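Local coordinates for protein 3',5'-cyclic-nucleotide phosphodiesterase 1 (Saccharomyces cerevisiae S288C, PDB 4OJX) that is a class-II phosphodiesterase of the metallo-hydrolase/oxidoreductase superfamily, built on two packed beta sheets and carrying a pair of zinc ions, at residues 240-245 with 274-279; 6-11 with 359-364. All blocks are in the same frame, centred on the assembly; numbering follows the deposited sequence.

Interaction 1. Residues 240-245 with 274-279; sequences IVCGDV and KGILVE. With ZN (zinc ion), chain D; ZN (zinc ion), chain E; 5GP (guanosine-5'-monophosphate), chain C.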
loop_
_atom_site.group_PDB
_atom_site.type_symbol
_atom_site.label_atom_id
_atom_site.label_comp_id
_atom_site.label_asym_id
_atom_site.label_seq_id
_atom_site.Cartn_x
_atom_site.Cartn_y
_atom_site.Cartn_z
ATOM N N ILE A 240 -23.197 -10.535 1.479
ATOM C CA ILE A 240 -22.122 -11.414 1.037
ATOM C C ILE A 240 -20.959 -10.529 0.599
ATOM O O ILE A 240 -21.145 -9.614 -0.198
ATOM C CB ILE A 240 -22.575 -12.310 -0.133
ATOM C CG1 ILE A 240 -23.739 -13.212 0.298
ATOM C CG2 ILE A 240 -21.405 -13.118 -0.699
ATOM C CD1 ILE A 240 -24.459 -13.880 -0.867
ATOM N N VAL A 241 -19.777 -10.793 1.149
ATOM C CA VAL A 241 -18.585 -10.003 0.840
ATOM C C VAL A 241 -17.529 -10.973 0.327
ATOM O O VAL A 241 -17.106 -11.882 1.047
ATOM C CB VAL A 241 -18.073 -9.183 2.052
ATOM C CG1 VAL A 241 -16.972 -8.244 1.595
ATOM C CG2 VAL A 241 -19.201 -8.377 2.693
ATOM N N CYS A 242 -17.099 -10.767 -0.911
ATOM C CA CYS A 242 -16.317 -11.774 -1.627
ATOM C C CYS A 242 -14.846 -11.429 -1.774
ATOM O O CYS A 242 -14.464 -10.270 -1.992
ATOM C CB CYS A 242 -16.882 -11.981 -3.035
ATOM S SG CYS A 242 -18.631 -12.400 -3.107
ATOM N N GLY A 243 -14.024 -12.465 -1.706
ATOM C CA GLY A 243 -12.654 -12.364 -2.178
ATOM C C GLY A 243 -12.585 -12.593 -3.676
ATOM O O GLY A 243 -13.577 -12.992 -4.298
ATOM N N ASP A 244 -11.399 -12.362 -4.244
ATOM C CA ASP A 244 -11.134 -12.538 -5.680
ATOM C C ASP A 244 -11.582 -13.957 -6.067
ATOM O O ASP A 244 -11.431 -14.903 -5.276
ATOM C CB ASP A 244 -9.625 -12.391 -6.035
ATOM C CG ASP A 244 -8.977 -11.030 -5.630
ATOM O OD1 ASP A 244 -9.807 -10.199 -5.119
ATOM O OD2 ASP A 244 -7.653 -10.859 -5.789
ATOM N N VAL A 245 -12.099 -14.116 -7.276
ATOM C CA VAL A 245 -12.709 -15.388 -7.654
ATOM C C VAL A 245 -12.761 -15.537 -9.165
ATOM O O VAL A 245 -12.863 -14.549 -9.902
ATOM C CB VAL A 245 -14.127 -15.520 -7.026
ATOM C CG1 VAL A 245 -15.071 -14.441 -7.561
ATOM C CG2 VAL A 245 -14.715 -16.914 -7.243
ATOM N N LYS A 274 -29.212 -8.511 1.278
ATOM C CA LYS A 274 -29.222 -7.052 1.130
ATOM C C LYS A 274 -28.144 -6.531 0.200
ATOM O O LYS A 274 -28.178 -5.380 -0.207
ATOM C CB LYS A 274 -29.116 -6.345 2.490
ATOM C CG LYS A 274 -30.066 -6.870 3.557
ATOM C CD LYS A 274 -31.517 -6.970 3.098
ATOM C CE LYS A 274 -32.189 -5.612 3.015
ATOM N NZ LYS A 274 -32.133 -4.871 4.310
ATOM N N GLY A 275 -27.186 -7.382 -0.143
ATOM C CA GLY A 275 -26.140 -6.977 -1.062
ATOM C C GLY A 275 -25.119 -8.067 -1.219
ATOM O O GLY A 275 -24.896 -8.876 -0.312
ATOM N N ILE A 276 -24.490 -8.071 -2.387
ATOM C CA ILE A 276 -23.305 -8.886 -2.636
ATOM C C ILE A 276 -22.210 -7.981 -3.171
ATOM O O ILE A 276 -22.424 -7.269 -4.154
ATOM C CB ILE A 276 -23.568 -10.097 -3.574
ATOM C CG1 ILE A 276 -22.265 -10.870 -3.826
ATOM C CG2 ILE A 276 -24.273 -9.686 -4.852
ATOM C CD1 ILE A 276 -22.449 -12.253 -4.404
ATOM N N LEU A 277 -21.061 -7.999 -2.493
ATOM C CA LEU A 277 -19.876 -7.265 -2.925
ATOM C C LEU A 277 -18.966 -8.266 -3.601
ATOM O O LEU A 277 -18.381 -9.122 -2.943
ATOM C CB LEU A 277 -19.163 -6.612 -1.742
ATOM C CG LEU A 277 -19.649 -5.233 -1.290
ATOM C CD1 LEU A 277 -21.087 -5.280 -0.800
ATOM C CD2 LEU A 277 -18.744 -4.662 -0.196
ATOM N N VAL A 278 -18.872 -8.173 -4.921
ATOM C CA VAL A 278 -18.203 -9.206 -5.695
ATOM C C VAL A 278 -17.413 -8.556 -6.820
ATOM O O VAL A 278 -17.839 -7.553 -7.396
ATOM C CB VAL A 278 -19.209 -10.264 -6.237
ATOM C CG1 VAL A 278 -20.270 -9.616 -7.121
ATOM C CG2 VAL A 278 -18.484 -11.395 -6.957
ATOM N N GLU A 279 -16.269 -9.139 -7.152
ATOM C CA GLU A 279 -15.411 -8.539 -8.153
ATOM C C GLU A 279 -15.961 -8.616 -9.571
ATOM O O GLU A 279 -16.688 -9.544 -9.943
ATOM C CB GLU A 279 -14.026 -9.178 -8.146
ATOM C CG GLU A 279 -13.963 -10.617 -8.651
ATOM C CD GLU A 279 -12.660 -10.891 -9.364
ATOM O OE1 GLU A 279 -11.778 -11.529 -8.757
ATOM O OE2 GLU A 279 -12.513 -10.443 -10.524
HETATM ZN ZN ZN D . -5.859 -12.162 -5.506
HETATM ZN ZN ZN E . -6.936 -8.909 -5.354
HETATM P P 5GP C . -4.974 -10.130 -8.043
HETATM O O1P 5GP C . -5.132 -9.971 -9.497
HETATM O O2P 5GP C . -5.292 -11.516 -7.546
HETATM O O3P 5GP C . -5.698 -9.037 -7.305
HETATM O "O5'" 5GP C . -3.420 -9.911 -7.861
HETATM C "C5'" 5GP C . -2.509 -10.829 -8.557
HETATM C "C4'" 5GP C . -1.992 -10.348 -9.954
HETATM O "O4'" 5GP C . -1.112 -11.355 -10.521
HETATM C "C3'" 5GP C . -3.128 -10.216 -10.972
HETATM O "O3'" 5GP C . -3.338 -8.832 -11.259
HETATM C "C2'" 5GP C . -2.717 -10.947 -12.243
HETATM O "O2'" 5GP C . -2.692 -10.031 -13.362
HETATM C "C1'" 5GP C . -1.305 -11.433 -11.968
HETATM N N9 5GP C . -1.113 -12.844 -12.457
HETATM C C8 5GP C . -1.543 -13.922 -11.801
HETATM N N7 5GP C . -1.203 -15.001 -12.495
HETATM C C5 5GP C . -0.566 -14.600 -13.592
HETATM C C6 5GP C . -0.035 -15.298 -14.601
HETATM O O6 5GP C . -0.089 -16.528 -14.623
HETATM N N1 5GP C . 0.594 -14.630 -15.657
HETATM C C2 5GP C . 0.646 -13.236 -15.615
HETATM N N2 5GP C . 1.235 -12.581 -16.610
HETATM N N3 5GP C . 0.095 -12.582 -14.575
HETATM C C4 5GP C . -0.506 -13.259 -13.572
HETATM O O HOH W 1 -15.618 -7.991 -3.066
HETATM O O HOH W 2 -14.817 -10.686 -5.299
HETATM O O HOH W 3 -5.448 -10.243 -5.104
#

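Interaction 2. Residues 6-11 with 359-364; sequences ITILGA and SIALEG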
loop_
_atom_site.group_PDB
_atom_site.type_symbol
_atom_site.label_atom_id
_atom_site.label_comp_id
_atom_site.label_asym_id
_atom_site.label_seq_id
_atom_site.Cartn_x
_atom_site.Cartn_y
_atom_site.Cartn_z
ATOM N N ILE A 6 -21.643 -0.296 5.347
ATOM C CA ILE A 6 -20.411 -0.795 4.746
ATOM C C ILE A 6 -19.576 0.392 4.295
ATOM O O ILE A 6 -19.994 1.130 3.394
ATOM C CB ILE A 6 -20.685 -1.702 3.528
ATOM C CG1 ILE A 6 -21.633 -2.855 3.882
ATOM C CG2 ILE A 6 -19.371 -2.226 2.954
ATOM C CD1 ILE A 6 -21.928 -3.778 2.711
ATOM N N THR A 7 -18.413 0.586 4.913
ATOM C CA THR A 7 -17.496 1.641 4.505
ATOM C C THR A 7 -16.518 1.070 3.490
ATOM O O THR A 7 -15.806 0.109 3.776
ATOM C CB THR A 7 -16.691 2.192 5.693
ATOM O OG1 THR A 7 -17.559 2.473 6.795
ATOM C CG2 THR A 7 -15.950 3.461 5.293
ATOM N N ILE A 8 -16.495 1.645 2.296
ATOM C CA ILE A 8 -15.588 1.176 1.253
ATOM C C ILE A 8 -14.255 1.893 1.420
ATOM O O ILE A 8 -14.117 3.044 1.029
ATOM C CB ILE A 8 -16.167 1.420 -0.156
ATOM C CG1 ILE A 8 -17.597 0.865 -0.237
ATOM C CG2 ILE A 8 -15.232 0.834 -1.214
ATOM C CD1 ILE A 8 -18.345 1.185 -1.504
ATOM N N LEU A 9 -13.283 1.228 2.035
ATOM C CA LEU A 9 -11.952 1.819 2.155
ATOM C C LEU A 9 -11.152 1.645 0.890
ATOM O O LEU A 9 -10.421 2.544 0.485
ATOM C CB LEU A 9 -11.180 1.271 3.355
ATOM C CG LEU A 9 -11.753 1.620 4.727
ATOM C CD1 LEU A 9 -10.775 1.185 5.805
ATOM C CD2 LEU A 9 -12.106 3.096 4.881
ATOM N N GLY A 10 -11.292 0.489 0.258
ATOM C CA GLY A 10 -10.555 0.201 -0.960
ATOM C C GLY A 10 -11.323 -0.743 -1.839
ATOM O O GLY A 10 -11.845 -1.758 -1.368
ATOM N N ALA A 11 -11.406 -0.410 -3.121
ATOM C CA ALA A 11 -12.062 -1.274 -4.088
ATOM C C ALA A 11 -11.244 -1.416 -5.369
ATOM O O ALA A 11 -11.754 -1.874 -6.372
ATOM C CB ALA A 11 -13.462 -0.756 -4.394
ATOM N N SER A 359 -24.061 -1.543 -8.991
ATOM C CA SER A 359 -23.285 -0.344 -8.704
ATOM C C SER A 359 -21.824 -0.737 -8.591
ATOM O O SER A 359 -21.511 -1.862 -8.204
ATOM C CB SER A 359 -23.705 0.276 -7.360
ATOM O OG SER A 359 -25.074 0.637 -7.341
ATOM N N ILE A 360 -20.931 0.196 -8.906
ATOM C CA ILE A 360 -19.503 0.021 -8.633
ATOM C C ILE A 360 -19.226 0.504 -7.217
ATOM O O ILE A 360 -19.706 1.570 -6.821
ATOM C CB ILE A 360 -18.629 0.823 -9.626
ATOM C CG1 ILE A 360 -18.968 0.466 -11.085
ATOM C CG2 ILE A 360 -17.147 0.647 -9.317
ATOM C CD1 ILE A 360 -18.759 -0.980 -11.500
ATOM N N ALA A 361 -18.448 -0.274 -6.456
ATOM C CA ALA A 361 -17.967 0.155 -5.146
ATOM C C ALA A 361 -17.030 1.336 -5.286
ATOM O O ALA A 361 -16.063 1.270 -6.047
ATOM C CB ALA A 361 -17.243 -0.973 -4.437
ATOM N N LEU A 362 -17.312 2.397 -4.527
ATOM C CA LEU A 362 -16.517 3.621 -4.569
ATOM C C LEU A 362 -15.859 3.913 -3.233
ATOM O O LEU A 362 -16.536 4.110 -2.221
ATOM C CB LEU A 362 -17.385 4.813 -4.986
ATOM C CG LEU A 362 -17.999 4.784 -6.389
ATOM C CD1 LEU A 362 -18.951 5.959 -6.564
ATOM C CD2 LEU A 362 -16.924 4.764 -7.467
ATOM N N GLU A 363 -14.531 3.972 -3.243
ATOM C CA GLU A 363 -13.764 4.279 -2.045
ATOM C C GLU A 363 -14.239 5.587 -1.449
ATOM O O GLU A 363 -14.666 6.499 -2.176
ATOM C CB GLU A 363 -12.283 4.420 -2.394
ATOM C CG GLU A 363 -11.621 3.155 -2.867
ATOM C CD GLU A 363 -11.782 2.850 -4.349
ATOM O OE1 GLU A 363 -12.531 3.533 -5.133
ATOM O OE2 GLU A 363 -11.106 1.874 -4.720
ATOM N N GLY A 364 -14.155 5.690 -0.128
ATOM C CA GLY A 364 -14.489 6.939 0.536
ATOM C C GLY A 364 -15.973 7.150 0.730
ATOM O O GLY A 364 -16.398 8.262 1.014
#

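Interaction 1. Residues 240-245 with 274-279
Ile-240 pairs with Ile-276, and Val-241 with Leu-277, where two neighbouring parallel strands run side by side. This is the tight part. Ile-240 N donates to Gly-275 O, Leu-277 N to Ile-240 O (2.8 Å) and Cys-242 N to Leu-277 O. On the face covered by helix 256-267, methyl CG2 of Ile-240 lies against CD1 of Ile-276 (3.9 Å), and Cys-242 SG rests against both Ile-276 and CB of Val-278 (3.8 Å). Past Cys-242 the strands part and water takes over. One molecule donates to Cys-242 O and, weakly, to Leu-277 O; a second joins Gly-243 O to Glu-279 N. Glu-279 spans the gap: with CG between its backbone N and carbonyl carbon (chi1 70°) and a bend at chi2, its OE1 receives Val-245 N at 3.0 Å, from above the carboxylate plane. His-294 ND1 also bonds OE1, while Ser-281 OG and Leu-295 N bond OE2. Asp-244 OD2 bridges two zinc ions, at 2.2 and 2.1 Å; phosphate oxygens O2P and O3P of guanosine-5'-monophosphate bind one zinc each, and a water is shared by both. His-128, His-130, Asp-132, His-133, His-213 and His-326 complete the dinuclear site characteristic of the metallo-beta-lactamase fold.

Interaction 2. Residues 6-11 with 359-364
Ile-8 and Ala-11 meet Ala-361 and Glu-363 where the two sheets of the metallo-beta-lactamase-like sandwich come together: the chain turns a corner at Leu-9 after strand 4-8, next to the coil that leaves strand 357-360. Leu-9 and Gly-10 form a classic beta bulge opposite Cys-22. Apolar packing centres on the methyl of Ala-361, whose CB lies 3.8 Å from Ala-11 CB and equally near Ile-8 CD1. Ile-8 CG1 stands anti to its carbonyl carbon (chi1 -51°) and runs on extended, bringing CD1 against the Leu-362 backbone, 3.4 Å from Leu-362 N. Ile-8 CB is just as close to Leu-362 O. Among the backbone contacts, Gly-364 N donates to Ile-8 O at 2.9 Å, joined by a CA-H...O contact from Glu-363. Burial is not fully compensated, since Leu-9 O and Glu-363 N have no partner in the model. Side-chain hydrogen bonding comes from Glu-363: its CG packs on Gly-10 CA, and the bend at chi2 (84°) swings the carboxylate to Ala-11 N. Just past the bulge, Ala-11 N donates to Glu-363 OE2 across 2.8 Å, approaching 44° out of the carboxylate plane.

In the fold
From the N terminus, strand 4-8 enters the eight-stranded sheet; interaction 2 closes a loop of 347 residues where segment 359-364 meets it. Interaction 1 falls within that span without crossing it, and closes a much shorter loop of 28 residues through helix 256-267, a beta-alpha-beta unit in the middle of the seven-stranded sheet. Segment 359-364 leaves the edge strand 357-360 of that second sheet and leads into strand 365-368, beside strand 4-8 in the first. Interaction 2 thus joins the two sheets. The contacts touch in the interior between them, Leu-277 CD1 packing on Ile-6 CD1 at 3.9 Å.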